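PDB 3TC9: IPT/TIG domain-containing protein from Bacteroides thetaiotaomicron, which probably serves as an auxiliary nutrient-binding protein, joining an immunoglobulin-like IPT/TIG domain to a six-bladed beta-propeller. Local coordinates for residues Met34-Glu39 and Ile48-Gly53; Thr110-Thr115 and Arg162-Glu167; Ile195-Asn200 and Asn206-Thr211; Glu239-Ser244 and Gly248-Tyr253. All blocks are in the same frame, centred on the assembly; numbering follows the deposited sequence.

Contact 1 (Met34-Glu39 and Ile48-Gly53); sequences MLLYGE and IKVTIG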
loop_
_atom_site.group_PDB
_atom_site.type_symbol
_atom_site.label_atom_id
_atom_site.label_comp_id
_atom_site.label_asym_id
_atom_site.label_seq_id
_atom_site.Cartn_x
_atom_site.Cartn_y
_atom_site.Cartn_z
HETATM N N MSE B 34 20.172 -20.441 13.554
HETATM C CA MSE B 34 19.561 -21.699 13.137
HETATM C C MSE B 34 20.214 -22.897 13.839
HETATM O O MSE B 34 21.404 -22.903 14.074
HETATM C CB MSE B 34 19.657 -21.841 11.604
HETATM C CG MSE B 34 19.062 -23.134 11.068
HETATM SE SE MSE B 34 19.445 -23.356 9.196
HETATM C CE MSE B 34 18.090 -22.078 8.479
ATOM N N LEU B 35 19.416 -23.902 14.134
ATOM C CA LEU B 35 19.852 -25.163 14.720
ATOM C C LEU B 35 19.618 -26.291 13.709
ATOM O O LEU B 35 18.471 -26.571 13.358
ATOM C CB LEU B 35 19.089 -25.432 16.045
ATOM C CG LEU B 35 19.159 -26.849 16.664
ATOM C CD1 LEU B 35 20.589 -27.299 16.906
ATOM C CD2 LEU B 35 18.344 -26.896 17.974
ATOM N N LEU B 36 20.708 -26.919 13.233
ATOM C CA LEU B 36 20.617 -28.052 12.317
ATOM C C LEU B 36 20.782 -29.368 13.055
ATOM O O LEU B 36 21.731 -29.523 13.818
ATOM C CB LEU B 36 21.697 -27.988 11.224
ATOM C CG LEU B 36 21.528 -27.076 10.021
ATOM C CD1 LEU B 36 22.723 -27.278 9.061
ATOM C CD2 LEU B 36 20.289 -27.404 9.242
ATOM N N TYR B 37 19.922 -30.328 12.774
ATOM C CA TYR B 37 20.047 -31.682 13.289
ATOM C C TYR B 37 20.478 -32.589 12.152
ATOM O O TYR B 37 20.140 -32.350 10.995
ATOM C CB TYR B 37 18.733 -32.191 13.910
ATOM C CG TYR B 37 18.464 -31.750 15.329
ATOM C CD1 TYR B 37 19.458 -31.156 16.097
ATOM C CD2 TYR B 37 17.208 -31.915 15.904
ATOM C CE1 TYR B 37 19.193 -30.680 17.384
ATOM C CE2 TYR B 37 16.949 -31.500 17.212
ATOM C CZ TYR B 37 17.947 -30.879 17.949
ATOM O OH TYR B 37 17.719 -30.464 19.236
ATOM N N GLY B 38 21.206 -33.632 12.477
ATOM C CA GLY B 38 21.630 -34.578 11.465
ATOM C C GLY B 38 22.579 -35.618 11.991
ATOM O O GLY B 38 22.510 -36.013 13.157
ATOM N N GLU B 39 23.425 -36.106 11.093
ATOM C CA GLU B 39 24.411 -37.151 11.354
ATOM C C GLU B 39 25.790 -36.781 10.827
ATOM O O GLU B 39 25.896 -36.277 9.705
ATOM C CB GLU B 39 23.992 -38.465 10.641
ATOM C CG GLU B 39 22.591 -38.975 10.918
ATOM C CD GLU B 39 22.544 -40.180 11.829
ATOM O OE1 GLU B 39 22.936 -41.285 11.381
ATOM O OE2 GLU B 39 22.096 -40.020 12.987
ATOM N N ILE B 48 33.354 -27.339 8.508
ATOM C CA ILE B 48 31.924 -27.349 8.148
ATOM C C ILE B 48 31.603 -26.100 7.338
ATOM O O ILE B 48 31.917 -24.992 7.765
ATOM C CB ILE B 48 30.950 -27.495 9.344
ATOM C CG1 ILE B 48 31.405 -28.621 10.323
ATOM C CG2 ILE B 48 29.518 -27.729 8.843
ATOM C CD1 ILE B 48 30.594 -28.699 11.606
ATOM N N LYS B 49 30.969 -26.295 6.176
ATOM C CA LYS B 49 30.520 -25.197 5.321
ATOM C C LYS B 49 29.016 -25.303 5.122
ATOM O O LYS B 49 28.540 -26.280 4.536
ATOM C CB LYS B 49 31.257 -25.190 3.967
ATOM C CG LYS B 49 30.762 -24.119 3.001
ATOM C CD LYS B 49 31.699 -23.907 1.821
ATOM C CE LYS B 49 31.364 -24.780 0.626
ATOM N NZ LYS B 49 32.560 -24.970 -0.247
ATOM N N VAL B 50 28.268 -24.299 5.614
ATOM C CA VAL B 50 26.821 -24.236 5.385
ATOM C C VAL B 50 26.541 -23.075 4.395
ATOM O O VAL B 50 27.079 -21.986 4.533
ATOM C CB VAL B 50 26.018 -24.123 6.709
ATOM C CG1 VAL B 50 24.514 -23.992 6.447
ATOM C CG2 VAL B 50 26.306 -25.321 7.618
ATOM N N THR B 51 25.730 -23.339 3.394
ATOM C CA THR B 51 25.273 -22.403 2.369
ATOM C C THR B 51 23.756 -22.317 2.465
ATOM O O THR B 51 23.113 -23.361 2.381
ATOM C CB THR B 51 25.712 -22.869 0.960
ATOM O OG1 THR B 51 27.035 -23.435 0.979
ATOM C CG2 THR B 51 25.624 -21.763 -0.072
ATOM N N ILE B 52 23.186 -21.117 2.683
ATOM C CA ILE B 52 21.714 -20.905 2.753
ATOM C C ILE B 52 21.367 -19.894 1.639
ATOM O O ILE B 52 21.921 -18.801 1.614
ATOM C CB ILE B 52 21.207 -20.442 4.167
ATOM C CG1 ILE B 52 21.669 -21.399 5.293
ATOM C CG2 ILE B 52 19.660 -20.298 4.178
ATOM C CD1 ILE B 52 21.362 -20.921 6.747
ATOM N N GLY B 53 20.505 -20.279 0.723
ATOM C CA GLY B 53 20.118 -19.436 -0.408
ATOM C C GLY B 53 21.289 -18.967 -1.265
ATOM O O GLY B 53 21.284 -17.826 -1.734
#
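M34 and L36 spend backbone hydrogen bonds on C69 and L67 of strand 66-70, and what they present to I52 and V50 is purely apolar. Strand 33-39 and strand 48-52 do not pair. Their nearest CA atoms, those of L36 and V50, stand about 10 Å apart, a separation that side chains reaching inward from both strands must span. M34, present as selenomethionine for the crystallography, meets I52 tip to tip: its CE lies 3.9 Å from I52 CD1, and its SE is equally near that methyl. The chain runs out straight, with CG anti to the backbone N (chi1 179°), and bends only at the last torsion, which lays the terminal methyl beside I52. Two residues along, L36 CD1 approaches V50 CG2 at a looser 4.3 Å. A long flexible chain suits the first position, because it can follow the shape of a branched neighbour; beta-branched V50 and I52 suit an extended strand. V71 touches both M34 and I52, while F23 packs on L36 and V59 on V50. This is the interior of the immunoglobulin-like IPT/TIG fold, and with hydrocarbon and selenium as the groups that meet, cohesion here rests on dispersion and the exclusion of water, with little demand on direction.

Contact 2 (Thr110-Thr115 and Arg162-Glu167); sequences TTFLGT and RLIDFE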
loop_
_atom_site.group_PDB
_atom_site.type_symbol
_atom_site.label_atom_id
_atom_site.label_comp_id
_atom_site.label_asym_id
_atom_site.label_seq_id
_atom_site.Cartn_x
_atom_site.Cartn_y
_atom_site.Cartn_z
ATOM N N THR B 110 21.421 2.152 5.043
ATOM C CA THR B 110 22.598 2.018 4.183
ATOM C C THR B 110 23.104 3.391 3.792
ATOM O O THR B 110 22.428 4.378 4.070
ATOM C CB THR B 110 22.301 1.173 2.927
ATOM O OG1 THR B 110 21.257 1.785 2.163
ATOM C CG2 THR B 110 22.004 -0.324 3.252
ATOM N N THR B 111 24.277 3.454 3.124
ATOM C CA THR B 111 24.844 4.717 2.645
ATOM C C THR B 111 24.529 4.765 1.180
ATOM O O THR B 111 24.983 3.922 0.426
ATOM C CB THR B 111 26.331 4.821 2.974
ATOM O OG1 THR B 111 26.471 4.883 4.385
ATOM C CG2 THR B 111 26.988 6.043 2.350
ATOM N N PHE B 112 23.708 5.717 0.775
ATOM C CA PHE B 112 23.328 5.845 -0.610
ATOM C C PHE B 112 24.396 6.622 -1.391
ATOM O O PHE B 112 24.889 6.123 -2.404
ATOM C CB PHE B 112 21.942 6.505 -0.703
ATOM C CG PHE B 112 21.512 6.836 -2.105
ATOM C CD1 PHE B 112 21.475 5.849 -3.094
ATOM C CD2 PHE B 112 21.141 8.134 -2.447
ATOM C CE1 PHE B 112 21.087 6.160 -4.405
ATOM C CE2 PHE B 112 20.736 8.444 -3.753
ATOM C CZ PHE B 112 20.735 7.460 -4.726
ATOM N N LEU B 113 24.735 7.838 -0.944
ATOM C CA LEU B 113 25.685 8.700 -1.637
ATOM C C LEU B 113 26.661 9.364 -0.705
ATOM O O LEU B 113 26.342 9.656 0.460
ATOM C CB LEU B 113 24.921 9.799 -2.400
ATOM C CG LEU B 113 24.247 9.446 -3.745
ATOM C CD1 LEU B 113 23.643 10.665 -4.365
ATOM C CD2 LEU B 113 25.227 8.868 -4.702
ATOM N N GLY B 114 27.820 9.688 -1.255
ATOM C CA GLY B 114 28.849 10.385 -0.513
ATOM C C GLY B 114 29.848 9.481 0.171
ATOM O O GLY B 114 29.560 8.336 0.520
ATOM N N THR B 115 31.042 10.003 0.363
ATOM C CA THR B 115 32.086 9.285 1.074
ATOM C C THR B 115 33.052 10.267 1.752
ATOM O O THR B 115 33.141 11.449 1.386
ATOM C CB THR B 115 32.840 8.285 0.166
ATOM O OG1 THR B 115 33.453 7.301 1.018
ATOM C CG2 THR B 115 33.885 8.958 -0.727
ATOM N N ARG B 162 22.247 21.510 -4.491
ATOM C CA ARG B 162 22.729 20.497 -5.403
ATOM C C ARG B 162 21.593 19.628 -5.933
ATOM O O ARG B 162 20.461 19.709 -5.450
ATOM C CB ARG B 162 23.816 19.664 -4.705
ATOM C CG ARG B 162 25.016 20.540 -4.307
ATOM C CD ARG B 162 26.202 19.751 -3.842
ATOM N NE ARG B 162 26.796 18.997 -4.936
ATOM C CZ ARG B 162 27.903 18.271 -4.828
ATOM N NH1 ARG B 162 28.540 18.188 -3.666
ATOM N NH2 ARG B 162 28.383 17.627 -5.879
ATOM N N LEU B 163 21.899 18.830 -6.984
ATOM C CA LEU B 163 20.939 17.942 -7.622
ATOM C C LEU B 163 21.467 16.511 -7.664
ATOM O O LEU B 163 22.594 16.277 -8.096
ATOM C CB LEU B 163 20.621 18.454 -9.049
ATOM C CG LEU B 163 19.867 17.515 -9.982
ATOM C CD1 LEU B 163 18.440 17.268 -9.487
ATOM C CD2 LEU B 163 19.907 18.006 -11.416
ATOM N N ILE B 164 20.633 15.563 -7.212
ATOM C CA ILE B 164 20.852 14.116 -7.281
ATOM C C ILE B 164 19.956 13.638 -8.410
ATOM O O ILE B 164 18.724 13.640 -8.265
ATOM C CB ILE B 164 20.583 13.381 -5.932
ATOM C CG1 ILE B 164 21.604 13.796 -4.827
ATOM C CG2 ILE B 164 20.542 11.858 -6.121
ATOM C CD1 ILE B 164 21.074 13.596 -3.403
ATOM N N ASP B 165 20.564 13.323 -9.560
ATOM C CA ASP B 165 19.856 12.882 -10.765
ATOM C C ASP B 165 19.943 11.367 -10.839
ATOM O O ASP B 165 21.026 10.828 -11.077
ATOM C CB ASP B 165 20.472 13.562 -12.005
ATOM C CG ASP B 165 19.795 13.276 -13.340
ATOM O OD1 ASP B 165 19.031 12.277 -13.430
ATOM O OD2 ASP B 165 20.035 14.041 -14.301
ATOM N N PHE B 166 18.814 10.674 -10.597
ATOM C CA PHE B 166 18.771 9.205 -10.576
ATOM C C PHE B 166 18.885 8.584 -11.956
ATOM O O PHE B 166 19.329 7.444 -12.058
ATOM C CB PHE B 166 17.487 8.714 -9.921
ATOM C CG PHE B 166 17.473 8.850 -8.422
ATOM C CD1 PHE B 166 17.001 10.014 -7.815
ATOM C CD2 PHE B 166 17.876 7.797 -7.609
ATOM C CE1 PHE B 166 16.973 10.137 -6.421
ATOM C CE2 PHE B 166 17.817 7.908 -6.214
ATOM C CZ PHE B 166 17.378 9.085 -5.631
ATOM N N GLU B 167 18.443 9.307 -12.999
ATOM C CA GLU B 167 18.465 8.839 -14.383
ATOM C C GLU B 167 19.898 8.783 -14.896
ATOM O O GLU B 167 20.309 7.752 -15.416
ATOM C CB GLU B 167 17.593 9.744 -15.273
ATOM C CG GLU B 167 17.504 9.285 -16.725
ATOM C CD GLU B 167 16.927 10.275 -17.726
ATOM O OE1 GLU B 167 16.970 11.499 -17.463
ATOM O OE2 GLU B 167 16.471 9.820 -18.801
#
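F112 and F166 make the closest approach, F112 CZ coming to 3.3 Å from F166 CE2. The two ring planes lie nearly parallel, at 16°, yet they are slid so far apart (centroids 5.5 Å) that the rings meet obliquely and scarcely overlap. I164 CG2 sits at the edge of the F112 ring, 4.2 Å from CE2, and the same methyl meets L113 CD1 at 3.8 Å, leucine and isoleucine reaching for each other tip to tip. L113 also lays its CG over one face of the F112 ring, toward the rim and 3.5 Å above the plane. Consecutive residues of a regular strand would point to different faces, but F112 and L113 both pair with I423 in a classic beta bulge, which turns both side chains toward strand 159-165. With CG anti to the backbone N (chi1 173°), F112 carries its ring out to F166. Farther out, F414 meets both phenylalanine rings, F130 meets F112 edge-to-face, and R410 makes a cation-pi contact with F166. Large apolar side chains suit the span between two unpaired sheets. Strand 107-113 completes the sheet of strands 401-407, 412-417 and 422-428, the Velcro closure of beta-propellers, and the contact packs that blade against the next.

Contact 3 (Ile195-Asn200 and Asn206-Thr211); sequences ITNDQN and NNYILT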
loop_
_atom_site.group_PDB
_atom_site.type_symbol
_atom_site.label_atom_id
_atom_site.label_comp_id
_atom_site.label_asym_id
_atom_site.label_seq_id
_atom_site.Cartn_x
_atom_site.Cartn_y
_atom_site.Cartn_z
ATOM N N ILE B 195 13.677 29.110 -2.904
ATOM C CA ILE B 195 14.835 28.883 -2.035
ATOM C C ILE B 195 14.801 29.957 -0.941
ATOM O O ILE B 195 14.738 31.148 -1.248
ATOM C CB ILE B 195 16.129 28.911 -2.914
ATOM C CG1 ILE B 195 16.205 27.696 -3.873
ATOM C CG2 ILE B 195 17.415 29.083 -2.123
ATOM C CD1 ILE B 195 16.064 26.304 -3.255
ATOM N N THR B 196 14.802 29.528 0.325
ATOM C CA THR B 196 14.715 30.409 1.493
ATOM C C THR B 196 16.081 30.582 2.176
ATOM O O THR B 196 16.724 29.583 2.531
ATOM C CB THR B 196 13.670 29.869 2.463
ATOM O OG1 THR B 196 12.425 29.801 1.770
ATOM C CG2 THR B 196 13.510 30.737 3.682
ATOM N N ASN B 197 16.497 31.855 2.379
ATOM C CA ASN B 197 17.768 32.230 2.993
ATOM C C ASN B 197 17.568 32.851 4.386
ATOM O O ASN B 197 16.772 33.776 4.562
ATOM C CB ASN B 197 18.548 33.194 2.083
ATOM C CG ASN B 197 20.029 33.191 2.325
ATOM O OD1 ASN B 197 20.683 32.141 2.438
ATOM N ND2 ASN B 197 20.602 34.368 2.389
ATOM N N ASP B 198 18.290 32.316 5.380
ATOM C CA ASP B 198 18.225 32.787 6.771
ATOM C C ASP B 198 19.345 33.802 7.015
ATOM O O ASP B 198 20.500 33.410 7.202
ATOM C CB ASP B 198 18.324 31.583 7.752
ATOM C CG ASP B 198 17.963 31.841 9.209
ATOM O OD1 ASP B 198 17.901 33.042 9.616
ATOM O OD2 ASP B 198 17.787 30.847 9.962
ATOM N N GLN B 199 19.008 35.103 6.986
ATOM C CA GLN B 199 19.998 36.170 7.181
ATOM C C GLN B 199 19.392 37.327 7.999
ATOM O O GLN B 199 18.184 37.540 7.934
ATOM C CB GLN B 199 20.592 36.624 5.830
ATOM C CG GLN B 199 19.581 37.067 4.774
ATOM C CD GLN B 199 19.145 38.482 5.010
ATOM O OE1 GLN B 199 19.927 39.324 5.456
ATOM N NE2 GLN B 199 17.881 38.772 4.752
ATOM N N ASN B 200 20.227 38.048 8.784
ATOM C CA ASN B 200 19.813 39.088 9.744
ATOM C C ASN B 200 19.432 40.476 9.188
ATOM O O ASN B 200 18.988 41.301 9.980
ATOM C CB ASN B 200 20.892 39.294 10.825
ATOM C CG ASN B 200 22.284 39.672 10.344
ATOM O OD1 ASN B 200 22.487 40.308 9.295
ATOM N ND2 ASN B 200 23.281 39.282 11.131
ATOM N N ASN B 206 14.782 37.063 1.725
ATOM C CA ASN B 206 14.592 35.836 2.504
ATOM C C ASN B 206 14.185 34.734 1.549
ATOM O O ASN B 206 14.621 33.615 1.731
ATOM C CB ASN B 206 13.586 35.984 3.668
ATOM C CG ASN B 206 12.224 36.607 3.365
ATOM O OD1 ASN B 206 11.843 36.848 2.211
ATOM N ND2 ASN B 206 11.444 36.883 4.417
ATOM N N ASN B 207 13.411 35.061 0.498
ATOM C CA ASN B 207 12.927 34.088 -0.479
ATOM C C ASN B 207 13.366 34.439 -1.889
ATOM O O ASN B 207 13.203 35.562 -2.350
ATOM C CB ASN B 207 11.395 33.961 -0.407
ATOM C CG ASN B 207 10.942 33.384 0.911
ATOM O OD1 ASN B 207 11.361 32.292 1.308
ATOM N ND2 ASN B 207 10.125 34.120 1.647
ATOM N N TYR B 208 13.969 33.460 -2.543
ATOM C CA TYR B 208 14.479 33.517 -3.904
ATOM C C TYR B 208 13.702 32.546 -4.756
ATOM O O TYR B 208 13.275 31.507 -4.257
ATOM C CB TYR B 208 15.985 33.165 -3.952
ATOM C CG TYR B 208 16.887 34.139 -3.229
ATOM C CD1 TYR B 208 17.191 33.969 -1.879
ATOM C CD2 TYR B 208 17.468 35.211 -3.900
ATOM C CE1 TYR B 208 18.038 34.852 -1.212
ATOM C CE2 TYR B 208 18.319 36.099 -3.243
ATOM C CZ TYR B 208 18.599 35.917 -1.898
ATOM O OH TYR B 208 19.412 36.800 -1.232
ATOM N N ILE B 209 13.547 32.863 -6.043
ATOM C CA ILE B 209 12.850 32.015 -7.001
ATOM C C ILE B 209 13.847 31.569 -8.102
ATOM O O ILE B 209 14.631 32.379 -8.603
ATOM C CB ILE B 209 11.574 32.734 -7.531
ATOM C CG1 ILE B 209 10.586 31.768 -8.168
ATOM C CG2 ILE B 209 11.839 33.988 -8.388
ATOM C CD1 ILE B 209 9.111 32.207 -8.017
ATOM N N LEU B 210 13.891 30.261 -8.376
ATOM C CA LEU B 210 14.753 29.674 -9.403
ATOM C C LEU B 210 13.862 29.093 -10.479
ATOM O O LEU B 210 13.133 28.132 -10.238
ATOM C CB LEU B 210 15.722 28.607 -8.843
ATOM C CG LEU B 210 16.890 29.071 -7.967
ATOM C CD1 LEU B 210 17.600 27.907 -7.386
ATOM C CD2 LEU B 210 17.918 29.833 -8.757
ATOM N N THR B 211 13.882 29.722 -11.646
ATOM C CA THR B 211 13.098 29.382 -12.832
ATOM C C THR B 211 13.530 28.012 -13.440
ATOM O O THR B 211 14.725 27.705 -13.509
ATOM C CB THR B 211 13.213 30.545 -13.841
ATOM O OG1 THR B 211 12.787 30.114 -15.130
ATOM C CG2 THR B 211 14.626 31.135 -13.924
HETATM O O HOH W 1 19.530 36.894 1.421
#
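T196 OG1 donates to N207 OD1 at 2.7 Å, almost in line with the amide C=O (171° at the oxygen). The two side chains run side by side from a non-hydrogen-bonded pair of this antiparallel hairpin; OG1 is placed beside the backbone N (chi1 -59°), which aims it at the amide, while N207 ND2 is held in turn by T223. With a valine at T196 the N207 oxygen would probably lose this hydroxyl and the carboxamide would be less firmly fixed. Backbone bonds bracket the pair: I195 and Y208 exchange two N-H...O bonds of 2.8 Å, and N197 N donates to N206 O at 2.7 Å. N197 is anchored chiefly through OD1 to K180 N; its ND2 reaches a water at 2.9 Å that also bonds Y208 OH. N197 CB lies at the edge of the tyrosine ring, 3.7 Å from CE1. Packing follows on the face of I195 and Y208, where I195 CG1 touches L210 CD1 at 3.8 Å. Isoleucine and leucine fit this buried side; short polar chains suit the other. Side-chain bonds thus add to the backbone ladder of this propeller-blade hairpin, T196 with N207 across it, N197 and N207 ND2 with partners outside.

Contact 4 (Glu239-Ser244 and Gly248-Tyr253); sequences ELYFNS and GQVFRY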
loop_
_atom_site.group_PDB
_atom_site.type_symbol
_atom_site.label_atom_id
_atom_site.label_comp_id
_atom_site.label_asym_id
_atom_site.label_seq_id
_atom_site.Cartn_x
_atom_site.Cartn_y
_atom_site.Cartn_z
ATOM N N GLU B 239 -0.376 29.361 -2.342
ATOM C CA GLU B 239 0.194 30.531 -1.648
ATOM C C GLU B 239 1.404 30.138 -0.748
ATOM O O GLU B 239 1.515 28.988 -0.321
ATOM C CB GLU B 239 -0.873 31.306 -0.848
ATOM C CG GLU B 239 -1.370 30.628 0.414
ATOM C CD GLU B 239 -2.510 29.637 0.285
ATOM O OE1 GLU B 239 -2.813 29.195 -0.844
ATOM O OE2 GLU B 239 -3.112 29.303 1.329
ATOM N N LEU B 240 2.290 31.108 -0.458
ATOM C CA LEU B 240 3.511 30.878 0.312
ATOM C C LEU B 240 3.402 31.336 1.768
ATOM O O LEU B 240 2.970 32.456 2.037
ATOM C CB LEU B 240 4.674 31.608 -0.362
ATOM C CG LEU B 240 6.071 31.328 0.195
ATOM C CD1 LEU B 240 6.627 30.063 -0.381
ATOM C CD2 LEU B 240 7.002 32.459 -0.114
ATOM N N TYR B 241 3.835 30.472 2.694
ATOM C CA TYR B 241 3.881 30.748 4.126
ATOM C C TYR B 241 5.337 30.742 4.552
ATOM O O TYR B 241 6.102 29.871 4.127
ATOM C CB TYR B 241 3.064 29.713 4.917
ATOM C CG TYR B 241 1.583 29.810 4.621
ATOM C CD1 TYR B 241 0.771 30.708 5.309
ATOM C CD2 TYR B 241 0.998 29.033 3.622
ATOM C CE1 TYR B 241 -0.588 30.826 5.016
ATOM C CE2 TYR B 241 -0.361 29.143 3.322
ATOM C CZ TYR B 241 -1.143 30.059 4.009
ATOM O OH TYR B 241 -2.468 30.211 3.700
ATOM N N PHE B 242 5.743 31.726 5.342
ATOM C CA PHE B 242 7.130 31.789 5.812
ATOM C C PHE B 242 7.141 32.503 7.147
ATOM O O PHE B 242 6.097 32.992 7.576
ATOM C CB PHE B 242 8.052 32.455 4.773
ATOM C CG PHE B 242 7.677 33.861 4.384
ATOM C CD1 PHE B 242 6.788 34.097 3.337
ATOM C CD2 PHE B 242 8.254 34.954 5.023
ATOM C CE1 PHE B 242 6.445 35.407 2.968
ATOM C CE2 PHE B 242 7.911 36.255 4.658
ATOM C CZ PHE B 242 7.014 36.474 3.624
ATOM N N ASN B 243 8.290 32.543 7.822
ATOM C CA ASN B 243 8.340 33.173 9.135
ATOM C C ASN B 243 9.440 34.223 9.236
ATOM O O ASN B 243 10.141 34.535 8.268
ATOM C CB ASN B 243 8.538 32.076 10.238
ATOM C CG ASN B 243 9.983 31.649 10.480
ATOM O OD1 ASN B 243 10.773 31.559 9.551
ATOM N ND2 ASN B 243 10.398 31.481 11.745
ATOM N N SER B 244 9.568 34.737 10.469
ATOM C CA SER B 244 10.580 35.626 10.994
ATOM C C SER B 244 10.832 35.150 12.421
ATOM O O SER B 244 9.875 34.968 13.183
ATOM C CB SER B 244 10.137 37.081 10.920
ATOM O OG SER B 244 11.157 37.914 11.444
ATOM N N GLY B 248 8.619 35.338 15.999
ATOM C CA GLY B 248 8.059 34.041 15.624
ATOM C C GLY B 248 6.776 34.239 14.845
ATOM O O GLY B 248 5.775 33.558 15.087
ATOM N N GLN B 249 6.815 35.200 13.906
ATOM C CA GLN B 249 5.677 35.580 13.085
ATOM C C GLN B 249 5.582 34.772 11.788
ATOM O O GLN B 249 6.564 34.644 11.057
ATOM C CB GLN B 249 5.734 37.074 12.744
ATOM C CG GLN B 249 4.538 37.563 11.937
ATOM C CD GLN B 249 3.660 38.503 12.693
ATOM O OE1 GLN B 249 2.444 38.315 12.760
ATOM N NE2 GLN B 249 4.253 39.557 13.245
ATOM N N VAL B 250 4.359 34.320 11.475
ATOM C CA VAL B 250 4.016 33.655 10.227
ATOM C C VAL B 250 3.508 34.737 9.254
ATOM O O VAL B 250 2.728 35.613 9.654
ATOM C CB VAL B 250 2.972 32.534 10.457
ATOM C CG1 VAL B 250 2.630 31.802 9.148
ATOM C CG2 VAL B 250 3.452 31.557 11.535
ATOM N N PHE B 251 3.969 34.680 7.994
ATOM C CA PHE B 251 3.568 35.577 6.910
ATOM C C PHE B 251 2.965 34.785 5.772
ATOM O O PHE B 251 3.374 33.657 5.527
ATOM C CB PHE B 251 4.759 36.398 6.402
ATOM C CG PHE B 251 5.322 37.344 7.427
ATOM C CD1 PHE B 251 4.753 38.603 7.623
ATOM C CD2 PHE B 251 6.435 36.989 8.189
ATOM C CE1 PHE B 251 5.263 39.477 8.577
ATOM C CE2 PHE B 251 6.955 37.867 9.143
ATOM C CZ PHE B 251 6.374 39.115 9.315
ATOM N N ARG B 252 1.997 35.379 5.077
ATOM C CA ARG B 252 1.345 34.758 3.929
ATOM C C ARG B 252 1.631 35.589 2.688
ATOM O O ARG B 252 1.380 36.784 2.696
ATOM C CB ARG B 252 -0.154 34.642 4.184
ATOM C CG ARG B 252 -0.907 33.900 3.120
ATOM C CD ARG B 252 -2.377 34.210 3.296
ATOM N NE ARG B 252 -3.211 33.355 2.451
ATOM C CZ ARG B 252 -3.534 33.654 1.202
ATOM N NH1 ARG B 252 -3.103 34.777 0.650
ATOM N NH2 ARG B 252 -4.299 32.829 0.494
ATOM N N TYR B 253 2.148 34.974 1.632
ATOM C CA TYR B 253 2.442 35.700 0.409
ATOM C C TYR B 253 1.592 35.167 -0.741
ATOM O O TYR B 253 1.596 33.973 -1.016
ATOM C CB TYR B 253 3.942 35.627 0.082
ATOM C CG TYR B 253 4.314 36.212 -1.263
ATOM C CD1 TYR B 253 4.517 37.578 -1.418
ATOM C CD2 TYR B 253 4.482 35.396 -2.378
ATOM C CE1 TYR B 253 4.887 38.121 -2.649
ATOM C CE2 TYR B 253 4.822 35.929 -3.621
ATOM C CZ TYR B 253 5.029 37.292 -3.752
ATOM O OH TYR B 253 5.381 37.822 -4.973
#
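F242 and F251 occupy one face of an antiparallel beta hairpin within a propeller blade, and Y241 and R252 the other. F242 takes the crowded position, CG between backbone N and carbonyl carbon (chi1 59°), which swings its ring across to strand 249-253. F251 CB then sits over a face of that ring, 3.7 Å from the centroid, in a CH-pi contact; the two ring planes are 24° apart but slid past each other. On the opposite face of the sheet, R252 lies alongside Y241, its CG 3.6 Å from Y241 CE1, with the guanidinium turned nearly perpendicular to the phenol ring. Tyrosine adds a polar end to this apolar flank: Y241 OH donates to E239 OE2 at 2.6 Å and accepts a weak bond from R252 NE. E239 CG covers one face of the guanidinium, its OE2 standing in a long salt bridge to R252 NH2; Y299 also bonds that carboxylate, and K304 O takes R252 NH2. A phenylalanine replacing Y241 would probably leave E239 without one of its donors and R252 NE without its weak acceptor. The turn closes in a G1 bulge, where G248 tolerates positive phi. Beside it, S244 CB meets the edge of the F251 ring, 3.7 Å from CE2.

None of the four contacts is a surface one, though contact 2 is only partly buried. Contact 1 lies in the immunoglobulin-like domain, its centre about 60 Å from that of contact 3; the other three belong to the propeller. Contacts 1 and 2 join strands that do not pair, and both depend on side chains alone, apolar in the first and largely aromatic between blades in the second. Contacts 3 and 4 each hold a hairpin within one blade and add backbone ladders, with a hydroxyl-amide bond in contact 3 and a tyrosine with a charged pair in contact 4. These two blades are neighbours: contact centres are about 13 Å apart, and N207 of one packs on F242 and L240 of the next.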